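PDB 1Y7R: hypothetical protein SA2161 from Staphylococcus aureus, which is of uncharacterised function but, as a member of the GNAT family, probably transfers an acetyl group from acetyl-coenzyme A to a still unidentified acceptor. Local coordinates for residues Arg18-Met23 / Ala70-Tyr75; Leu83-Ile88 / Lys112-Phe117. The protein carries 4 engineered substitutions. All blocks are in the same frame, centred on the assembly; numbering follows the deposited sequence.

Contact 1: residues Arg18-Met23 / Ala70-Tyr75; sequences RINAGM and AVLKSY. Engineered in segment 70-75: Leu72 (natural residue Ser).
Asn20, in the last turn of helix 11-20, meets the end of strand 63-71 with both its backbone and its CB. Its carbonyl O accepts a nearly straight hydrogen bond from Lys73 N (2.9 Å, 170° at the hydrogen), with the donor tilted 21° from the carbonyl plane. On the side-chain side, Asn20 CB lies against CD2 of the engineered Leu72 at 3.4 Å. The amide end leads away from the strand, and ND2 is hydrogen-bonded to Ala16 O one turn back in the helix. Ala21 follows at the closest backbone approach, its CA 4.4 Å from that of Leu72. Its methyl rests on the strand end, CB lying 3.2 Å from Val71 O, with the methyl of Ala70 next to it at 4.0 Å, while Lys73 CD runs alongside Ala21 O. Gly22 then takes a positive phi, and the hydrogen bonds from Gly22 N to Ile19 O and from Met23 N to Arg18 O close the helix in a Schellman motif. Beyond this turn, selenomethionine Met23 comes back toward the strand: SE rests on Ala70 CB at 3.7 Å, and the bend at chi3 (61°) carries CE over the centre of one face of the Arg18 guanidinium, 3.5 Å above its plane. That guanidinium is held by a salt bridge from NH2 to Asp68 and a hydrogen bond from NH1 to Ser24 O. One well-aligned main-chain hydrogen bond thus joins helix end to strand end, and the small methyls of Ala21 and Ala70 allow the two backbones to come close beside it.

Contact 2: residues Leu83-Ile88 / Lys112-Phe117; sequences LIMEHI and KLYVKF. Engineered in segment 112-117: Val115 (natural residue Ala).
Met85, a selenomethionine on helix 80-95, meets two aromatic rings of segment 112-117, Phe117 with its CB and Tyr114 with its SE. The CB sits over one face of Phe117, 3.6 Å from the ring centroid and 17° off the normal, a CH-pi contact displaced toward the CE1-CZ rim. Further out, SE approaches the edge of Tyr114 practically in the ring plane, 3.9 Å from CE1, a Met-aromatic contact made at the edge. Bends at chi2 (-60°) and chi3 (-68°) turn the end of the Met85 chain so that CE lies near Tyr114 CD1 and Phe117 CB. Leu113 CD2 touches Met85 CG at 4.1 Å. One residue along the helix, Glu86 comes to the edge of Phe117: CD is 3.6 Å from CE2, with the carboxylate plane perpendicular to the ring. Both oxygens stand equally far from CE2, at 3.9 Å each, an edge approach that is probably mildly favourable, since the ring's rim is partly positive.

These residues join the long helix that follows strand 63-71 of the GNAT fold to the short helix 110-115, which follows strand 101-107; those two strands run parallel in the sheet. Around this first shell, Ser82 and Met89 of helix 80-95 also touch Phe117. Tyr114 is braced by Ile69, Leu104 and Ala106 on the strands, and Met129 of the second subunit packs on it as well. Leu113 packs on Ser82, and its side chain lies about 4 Å from a bound phosphate ion.

In the fold
Both contacts are partly buried: Ala21, Ala70 and Leu72 are buried in contact 1 beside exposed Asn20, Gly22 and Lys73, whereas contact 2 buries Met85 and Tyr114 and leaves Glu86 exposed at its margin. Contact 1 fastens helix 11-20 to strand 63-71 where the strand gives way to a turn and a main-chain hydrogen bond does the joining; contact 2 brings two helices together through bulky side chains, with aromatic rings and selenium in place of polar bonds. The contacts meet where Val71 CG2 packs on Ile84 CD1 at 3.6 Å. The second subunit reaches contact 2 alone. Val71 and Leu113 each lie near bound phosphate, probably from the crystallisation liquor.

Contact 1: residues Arg18-Met23 / Ala70-Tyr75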
loop_
_atom_site.group_PDB
_atom_site.type_symbol
_atom_site.label_atom_id
_atom_site.label_comp_id
_atom_site.label_asym_id
_atom_site.label_seq_id
_atom_site.Cartn_x
_atom_site.Cartn_y
_atom_site.Cartn_z
ATOM N N ARG A 18 0.392 -13.198 13.316
ATOM C CA ARG A 18 1.624 -12.939 12.563
ATOM C C ARG A 18 2.731 -13.948 12.895
ATOM O O ARG A 18 3.292 -14.583 12.020
ATOM C CB ARG A 18 2.141 -11.525 12.875
ATOM C CG ARG A 18 1.553 -10.431 12.019
ATOM C CD ARG A 18 2.704 -9.408 11.706
ATOM N NE ARG A 18 2.489 -8.719 10.452
ATOM C CZ ARG A 18 3.350 -8.585 9.458
ATOM N NH1 ARG A 18 4.606 -9.033 9.521
ATOM N NH2 ARG A 18 2.939 -7.943 8.389
ATOM N N ILE A 19 3.052 -14.091 14.174
ATOM C CA ILE A 19 4.132 -15.007 14.558
ATOM C C ILE A 19 3.840 -16.457 14.156
ATOM O O ILE A 19 4.710 -17.194 13.596
ATOM C CB ILE A 19 4.412 -14.857 16.068
ATOM C CG1 ILE A 19 5.149 -13.526 16.269
ATOM C CG2 ILE A 19 5.229 -16.043 16.623
ATOM C CD1 ILE A 19 5.057 -13.014 17.690
ATOM N N ASN A 20 2.625 -16.880 14.426
ATOM C CA ASN A 20 2.267 -18.264 14.163
ATOM C C ASN A 20 1.942 -18.579 12.721
ATOM O O ASN A 20 1.799 -19.759 12.372
ATOM C CB ASN A 20 1.171 -18.698 15.100
ATOM C CG ASN A 20 1.707 -18.922 16.480
ATOM O OD1 ASN A 20 2.343 -19.944 16.729
ATOM N ND2 ASN A 20 1.556 -17.944 17.349
ATOM N N ALA A 21 1.865 -17.533 11.898
ATOM C CA ALA A 21 1.845 -17.691 10.442
ATOM C C ALA A 21 3.256 -17.689 9.844
ATOM O O ALA A 21 3.402 -17.828 8.630
ATOM C CB ALA A 21 1.002 -16.586 9.798
ATOM N N GLY A 22 4.288 -17.557 10.681
ATOM C CA GLY A 22 5.674 -17.567 10.211
ATOM C C GLY A 22 6.086 -16.235 9.622
ATOM O O GLY A 22 6.982 -16.180 8.777
HETATM N N MSE A 23 5.427 -15.154 10.051
HETATM C CA MSE A 23 5.772 -13.813 9.555
HETATM C C MSE A 23 6.527 -13.030 10.597
HETATM O O MSE A 23 6.499 -13.380 11.772
HETATM C CB MSE A 23 4.522 -13.050 9.155
HETATM C CG MSE A 23 3.783 -13.736 8.023
HETATM SE SE MSE A 23 1.946 -13.114 7.852
HETATM C CE MSE A 23 2.212 -11.257 7.479
ATOM N N ALA A 70 -2.448 -13.514 6.767
ATOM C CA ALA A 70 -1.781 -14.364 7.746
ATOM C C ALA A 70 -2.712 -15.506 8.074
ATOM O O ALA A 70 -3.830 -15.270 8.544
ATOM C CB ALA A 70 -1.506 -13.573 9.013
ATOM N N VAL A 71 -2.248 -16.732 7.866
ATOM C CA VAL A 71 -3.021 -17.922 8.249
ATOM C C VAL A 71 -2.084 -18.761 9.123
ATOM O O VAL A 71 -0.931 -18.966 8.749
ATOM C CB VAL A 71 -3.466 -18.722 6.971
ATOM C CG1 VAL A 71 -4.026 -20.101 7.332
ATOM C CG2 VAL A 71 -4.448 -17.868 6.082
ATOM N N LEU A 72 -2.553 -19.244 10.274
ATOM C CA LEU A 72 -1.730 -20.143 11.105
ATOM C C LEU A 72 -1.046 -21.216 10.284
ATOM O O LEU A 72 -1.667 -21.849 9.410
ATOM C CB LEU A 72 -2.570 -20.822 12.174
ATOM C CG LEU A 72 -3.143 -19.899 13.232
ATOM C CD1 LEU A 72 -4.057 -20.736 14.128
ATOM C CD2 LEU A 72 -1.993 -19.291 14.039
ATOM N N LYS A 73 0.235 -21.444 10.582
ATOM C CA LYS A 73 0.969 -22.499 9.887
ATOM C C LYS A 73 0.175 -23.821 9.931
ATOM O O LYS A 73 0.036 -24.491 8.905
ATOM C CB LYS A 73 2.334 -22.666 10.522
ATOM C CG LYS A 73 3.520 -22.562 9.560
ATOM C CD LYS A 73 3.448 -21.417 8.547
ATOM C CE LYS A 73 4.518 -21.615 7.431
ATOM N NZ LYS A 73 4.281 -20.799 6.173
ATOM N N SER A 74 -0.410 -24.141 11.081
ATOM C CA SER A 74 -1.125 -25.407 11.255
ATOM C C SER A 74 -2.435 -25.471 10.448
ATOM O O SER A 74 -2.966 -26.566 10.232
ATOM C CB SER A 74 -1.395 -25.701 12.737
ATOM O OG SER A 74 -2.180 -24.668 13.309
ATOM N N TYR A 75 -2.935 -24.313 9.997
ATOM C CA TYR A 75 -4.140 -24.227 9.158
ATOM C C TYR A 75 -3.857 -23.928 7.681
ATOM O O TYR A 75 -4.809 -23.786 6.877
ATOM C CB TYR A 75 -5.056 -23.133 9.708
ATOM C CG TYR A 75 -5.835 -23.560 10.939
ATOM C CD1 TYR A 75 -5.225 -23.624 12.194
ATOM C CD2 TYR A 75 -7.189 -23.896 10.841
ATOM C CE1 TYR A 75 -5.930 -24.019 13.313
ATOM C CE2 TYR A 75 -7.913 -24.291 11.956
ATOM C CZ TYR A 75 -7.274 -24.360 13.196
ATOM O OH TYR A 75 -7.992 -24.739 14.321
#

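Contact 2: residues Leu83-Ile88 / Lys112-Phe117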
loop_
_atom_site.group_PDB
_atom_site.type_symbol
_atom_site.label_atom_id
_atom_site.label_comp_id
_atom_site.label_asym_id
_atom_site.label_seq_id
_atom_site.Cartn_x
_atom_site.Cartn_y
_atom_site.Cartn_z
ATOM N N LEU A 83 -10.149 -18.173 1.363
ATOM C CA LEU A 83 -11.338 -17.609 2.017
ATOM C C LEU A 83 -11.157 -16.115 2.382
ATOM O O LEU A 83 -12.013 -15.261 2.071
ATOM C CB LEU A 83 -11.710 -18.472 3.238
ATOM C CG LEU A 83 -13.057 -18.061 3.888
ATOM C CD1 LEU A 83 -14.242 -18.100 2.924
ATOM C CD2 LEU A 83 -13.320 -18.992 5.016
ATOM N N ILE A 84 -10.016 -15.808 2.990
ATOM C CA ILE A 84 -9.619 -14.421 3.277
ATOM C C ILE A 84 -9.652 -13.559 1.999
ATOM O O ILE A 84 -10.284 -12.494 1.950
ATOM C CB ILE A 84 -8.247 -14.413 3.960
ATOM C CG1 ILE A 84 -8.413 -14.927 5.399
ATOM C CG2 ILE A 84 -7.625 -13.003 3.948
ATOM C CD1 ILE A 84 -7.126 -15.423 6.059
HETATM N N MSE A 85 -9.015 -14.056 0.953
HETATM C CA MSE A 85 -8.931 -13.299 -0.300
HETATM C C MSE A 85 -10.307 -13.104 -0.923
HETATM O O MSE A 85 -10.562 -12.045 -1.465
HETATM C CB MSE A 85 -7.980 -13.981 -1.289
HETATM C CG MSE A 85 -6.507 -13.824 -0.995
HETATM SE SE MSE A 85 -5.955 -11.899 -0.978
HETATM C CE MSE A 85 -6.190 -11.521 -2.888
ATOM N N GLU A 86 -11.199 -14.104 -0.852
ATOM C CA GLU A 86 -12.542 -13.940 -1.386
ATOM C C GLU A 86 -13.244 -12.767 -0.699
ATOM O O GLU A 86 -13.894 -11.943 -1.346
ATOM C CB GLU A 86 -13.367 -15.236 -1.217
ATOM C CG GLU A 86 -12.937 -16.363 -2.161
ATOM C CD GLU A 86 -13.429 -16.140 -3.618
ATOM O OE1 GLU A 86 -13.794 -14.993 -3.969
ATOM O OE2 GLU A 86 -13.471 -17.120 -4.400
ATOM N N HIS A 87 -13.106 -12.668 0.617
ATOM C CA HIS A 87 -13.747 -11.541 1.334
ATOM C C HIS A 87 -13.083 -10.193 1.031
ATOM O O HIS A 87 -13.774 -9.176 0.802
ATOM C CB HIS A 87 -13.823 -11.869 2.819
ATOM C CG HIS A 87 -14.863 -12.901 3.127
ATOM N ND1 HIS A 87 -16.173 -12.569 3.408
ATOM C CD2 HIS A 87 -14.814 -14.256 3.102
ATOM C CE1 HIS A 87 -16.872 -13.676 3.605
ATOM N NE2 HIS A 87 -16.073 -14.714 3.422
ATOM N N ILE A 88 -11.755 -10.198 0.916
ATOM C CA ILE A 88 -11.039 -8.987 0.501
ATOM C C ILE A 88 -11.454 -8.541 -0.906
ATOM O O ILE A 88 -11.711 -7.349 -1.144
ATOM C CB ILE A 88 -9.509 -9.201 0.607
ATOM C CG1 ILE A 88 -9.104 -9.227 2.072
ATOM C CG2 ILE A 88 -8.735 -8.132 -0.153
ATOM C CD1 ILE A 88 -7.652 -9.540 2.248
ATOM N N LYS A 112 1.391 -18.147 -5.469
ATOM C CA LYS A 112 0.411 -19.106 -5.995
ATOM C C LYS A 112 -1.020 -18.839 -5.550
ATOM O O LYS A 112 -1.976 -19.122 -6.304
ATOM C CB LYS A 112 0.778 -20.532 -5.600
ATOM C CG LYS A 112 2.110 -21.007 -6.144
ATOM C CD LYS A 112 2.287 -22.489 -5.831
ATOM C CE LYS A 112 3.697 -22.964 -6.173
ATOM N NZ LYS A 112 4.111 -22.676 -7.589
ATOM N N LEU A 113 -1.174 -18.348 -4.321
ATOM C CA LEU A 113 -2.484 -17.946 -3.807
ATOM C C LEU A 113 -3.028 -16.725 -4.576
ATOM O O LEU A 113 -4.178 -16.719 -5.057
ATOM C CB LEU A 113 -2.383 -17.612 -2.317
ATOM C CG LEU A 113 -3.633 -16.909 -1.757
ATOM C CD1 LEU A 113 -4.832 -17.855 -1.860
ATOM C CD2 LEU A 113 -3.470 -16.435 -0.363
ATOM N N TYR A 114 -2.200 -15.698 -4.724
ATOM C CA TYR A 114 -2.737 -14.438 -5.293
ATOM C C TYR A 114 -3.033 -14.583 -6.765
ATOM O O TYR A 114 -3.931 -13.942 -7.275
ATOM C CB TYR A 114 -1.794 -13.263 -5.030
ATOM C CG TYR A 114 -1.461 -13.194 -3.562
ATOM C CD1 TYR A 114 -2.465 -12.934 -2.617
ATOM C CD2 TYR A 114 -0.160 -13.393 -3.108
ATOM C CE1 TYR A 114 -2.172 -12.903 -1.252
ATOM C CE2 TYR A 114 0.143 -13.363 -1.761
ATOM C CZ TYR A 114 -0.854 -13.117 -0.833
ATOM O OH TYR A 114 -0.521 -13.055 0.526
ATOM N N VAL A 115 -2.309 -15.474 -7.440
ATOM C CA VAL A 115 -2.557 -15.749 -8.862
ATOM C C VAL A 115 -4.010 -16.217 -9.094
ATOM O O VAL A 115 -4.618 -15.917 -10.133
ATOM C CB VAL A 115 -1.526 -16.797 -9.420
ATOM C CG1 VAL A 115 -1.849 -17.135 -10.862
ATOM C CG2 VAL A 115 -0.129 -16.231 -9.339
ATOM N N LYS A 116 -4.556 -16.967 -8.134
ATOM C CA LYS A 116 -5.954 -17.434 -8.182
ATOM C C LYS A 116 -6.985 -16.308 -8.297
ATOM O O LYS A 116 -8.105 -16.531 -8.755
ATOM C CB LYS A 116 -6.297 -18.237 -6.915
ATOM C CG LYS A 116 -5.516 -19.509 -6.762
ATOM C CD LYS A 116 -5.926 -20.239 -5.448
ATOM C CE LYS A 116 -5.053 -21.463 -5.234
ATOM N NZ LYS A 116 -5.102 -22.284 -6.496
ATOM N N PHE A 117 -6.595 -15.109 -7.859
ATOM C CA PHE A 117 -7.481 -13.942 -7.782
ATOM C C PHE A 117 -7.162 -12.906 -8.847
ATOM O O PHE A 117 -7.730 -11.823 -8.846
ATOM C CB PHE A 117 -7.434 -13.374 -6.363
ATOM C CG PHE A 117 -8.025 -14.326 -5.379
ATOM C CD1 PHE A 117 -7.220 -15.284 -4.747
ATOM C CD2 PHE A 117 -9.390 -14.369 -5.202
ATOM C CE1 PHE A 117 -7.779 -16.236 -3.915
ATOM C CE2 PHE A 117 -9.974 -15.311 -4.345
ATOM C CZ PHE A 117 -9.159 -16.243 -3.704
#